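Local structure of pantothenate kinase (3TQC) at residues B[89-94]-B[194-199]. The protein catalyses the ATP-dependent phosphorylation of pantothenate to 4'-phosphopantothenate, the first step of coenzyme A biosynthesis. Numbering follows the deposited sequence.
Sequences PKVPYI and VDQPDI
Lys90 reaches across to Asp198 and binds it in a salt bridge, NZ to OD1 at 2.7 Å, meeting the anti lone pair of that oxygen, the one turned away from OD2. A bend at the last torsion (chi4 83°) swings the ammonium group round to the carboxylate after an extended run through CG, CD and CE. The same NZ also gives hydrogen bonds to two waters, so three acceptors surround the amine. One water donates in turn to Asp198 O; the other lies close to Pro197 O, at a distance too short to be trusted in detail. The second carboxylate oxygen, OD2, takes the backbone N-H of Asn124. Asp198 O is used twice: besides its water it accepts the amide of Tyr93, 3.0 Å from N to O, with the donor tilted 32° from the carbonyl plane. One residue on, the CA-H of Ile199 points at Tyr93 O (CA to O 3.1 Å); these two residues form the parallel bridge where strands 93-99 and 199-203 begin. Pro92 packs between the two segments, its CG 3.9 Å from Pro197 CD, while the side chains of Gln196 and Pro92 cross at about a right angle. Both strands enter the parallel part of the central mixed sheet of this P-loop kinase; helix 157-168 packs against Pro92 through Ile167, and helix 52-84 receives the Tyr93 ring.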
loop_
_atom_site.group_PDB
_atom_site.type_symbol
_atom_site.label_atom_id
_atom_site.label_comp_id
_atom_site.label_asym_id
_atom_site.label_seq_id
_atom_site.Cartn_x
_atom_site.Cartn_y
_atom_site.Cartn_z
ATOM N N PRO B 89 17.538 -12.457 9.234
ATOM C CA PRO B 89 16.348 -13.282 9.264
ATOM C C PRO B 89 15.141 -12.537 8.728
ATOM O O PRO B 89 15.178 -11.315 8.556
ATOM C CB PRO B 89 16.167 -13.593 10.745
ATOM C CG PRO B 89 16.891 -12.533 11.476
ATOM C CD PRO B 89 17.862 -11.881 10.548
ATOM N N LYS B 90 14.082 -13.285 8.467
ATOM C CA LYS B 90 12.801 -12.694 8.113
ATOM C C LYS B 90 12.242 -11.794 9.211
ATOM O O LYS B 90 12.586 -11.900 10.386
ATOM C CB LYS B 90 11.776 -13.776 7.788
ATOM C CG LYS B 90 11.260 -14.540 9.007
ATOM C CD LYS B 90 10.474 -15.784 8.586
ATOM C CE LYS B 90 9.924 -16.534 9.804
ATOM N NZ LYS B 90 8.637 -15.940 10.299
ATOM N N VAL B 91 11.362 -10.909 8.786
ATOM C CA VAL B 91 10.562 -10.116 9.675
ATOM C C VAL B 91 9.141 -10.714 9.576
ATOM O O VAL B 91 8.870 -11.512 8.669
ATOM C CB VAL B 91 10.568 -8.631 9.254
ATOM C CG1 VAL B 91 11.902 -8.008 9.533
ATOM C CG2 VAL B 91 10.215 -8.487 7.802
ATOM N N PRO B 92 8.233 -10.314 10.484
ATOM C CA PRO B 92 6.908 -10.926 10.508
ATOM C C PRO B 92 6.038 -10.492 9.337
ATOM O O PRO B 92 6.186 -9.398 8.797
ATOM C CB PRO B 92 6.305 -10.424 11.833
ATOM C CG PRO B 92 7.479 -9.976 12.654
ATOM C CD PRO B 92 8.407 -9.380 11.604
ATOM N N TYR B 93 5.158 -11.385 8.944
ATOM C CA TYR B 93 4.115 -11.075 8.005
ATOM C C TYR B 93 3.007 -10.404 8.811
ATOM O O TYR B 93 2.604 -10.937 9.829
ATOM C CB TYR B 93 3.611 -12.363 7.368
ATOM C CG TYR B 93 2.758 -12.123 6.165
ATOM C CD1 TYR B 93 3.309 -12.087 4.903
ATOM C CD2 TYR B 93 1.383 -11.938 6.288
ATOM C CE1 TYR B 93 2.529 -11.860 3.802
ATOM C CE2 TYR B 93 0.602 -11.700 5.202
ATOM C CZ TYR B 93 1.174 -11.679 3.953
ATOM O OH TYR B 93 0.389 -11.446 2.852
ATOM N N ILE B 94 2.544 -9.236 8.384
ATOM C CA ILE B 94 1.544 -8.496 9.146
ATOM C C ILE B 94 0.249 -8.394 8.374
ATOM O O ILE B 94 0.233 -7.903 7.247
ATOM C CB ILE B 94 2.006 -7.089 9.497
ATOM C CG1 ILE B 94 3.336 -7.133 10.260
ATOM C CG2 ILE B 94 0.951 -6.397 10.331
ATOM C CD1 ILE B 94 3.640 -5.850 11.039
ATOM N N VAL B 194 5.530 -7.988 21.640
ATOM C CA VAL B 194 5.562 -8.603 20.340
ATOM C C VAL B 194 7.039 -8.867 20.039
ATOM O O VAL B 194 7.848 -7.938 19.984
ATOM C CB VAL B 194 4.918 -7.668 19.273
ATOM C CG1 VAL B 194 5.085 -8.231 17.877
ATOM C CG2 VAL B 194 3.431 -7.420 19.586
ATOM N N ASP B 195 7.388 -10.137 19.862
ATOM C CA ASP B 195 8.781 -10.541 19.748
ATOM C C ASP B 195 9.084 -11.358 18.487
ATOM O O ASP B 195 9.321 -12.574 18.553
ATOM C CB ASP B 195 9.207 -11.320 20.991
ATOM C CG ASP B 195 10.685 -11.688 20.965
ATOM O OD1 ASP B 195 11.472 -10.908 20.374
ATOM O OD2 ASP B 195 11.054 -12.750 21.539
ATOM N N GLN B 196 9.129 -10.661 17.362
ATOM C CA GLN B 196 9.327 -11.265 16.036
ATOM C C GLN B 196 8.556 -12.562 15.831
ATOM O O GLN B 196 9.131 -13.581 15.492
ATOM C CB GLN B 196 10.818 -11.442 15.731
ATOM C CG GLN B 196 11.529 -10.115 15.592
ATOM C CD GLN B 196 11.056 -9.319 14.385
ATOM O OE1 GLN B 196 10.661 -8.154 14.506
ATOM N NE2 GLN B 196 11.118 -9.934 13.215
ATOM N N PRO B 197 7.231 -12.511 16.021
ATOM C CA PRO B 197 6.427 -13.686 15.726
ATOM C C PRO B 197 6.431 -13.892 14.217
ATOM O O PRO B 197 7.021 -13.104 13.479
ATOM C CB PRO B 197 5.043 -13.269 16.186
ATOM C CG PRO B 197 5.012 -11.798 15.914
ATOM C CD PRO B 197 6.390 -11.306 16.207
ATOM N N ASP B 198 5.783 -14.940 13.753
ATOM C CA ASP B 198 5.730 -15.185 12.334
ATOM C C ASP B 198 4.689 -14.286 11.702
ATOM O O ASP B 198 4.827 -13.870 10.560
ATOM C CB ASP B 198 5.389 -16.649 12.098
ATOM C CG ASP B 198 6.422 -17.564 12.681
ATOM O OD1 ASP B 198 7.572 -17.517 12.165
ATOM O OD2 ASP B 198 6.089 -18.288 13.658
ATOM N N ILE B 199 3.637 -14.001 12.464
ATOM C CA ILE B 199 2.521 -13.206 11.983
ATOM C C ILE B 199 2.091 -12.225 13.053
ATOM O O ILE B 199 2.027 -12.568 14.247
ATOM C CB ILE B 199 1.324 -14.095 11.611
ATOM C CG1 ILE B 199 1.711 -15.071 10.480
ATOM C CG2 ILE B 199 0.113 -13.233 11.256
ATOM C CD1 ILE B 199 0.631 -16.145 10.178
HETATM O O HOH W 1 6.514 -15.222 8.655
HETATM O O HOH W 2 9.003 -13.512 12.046
#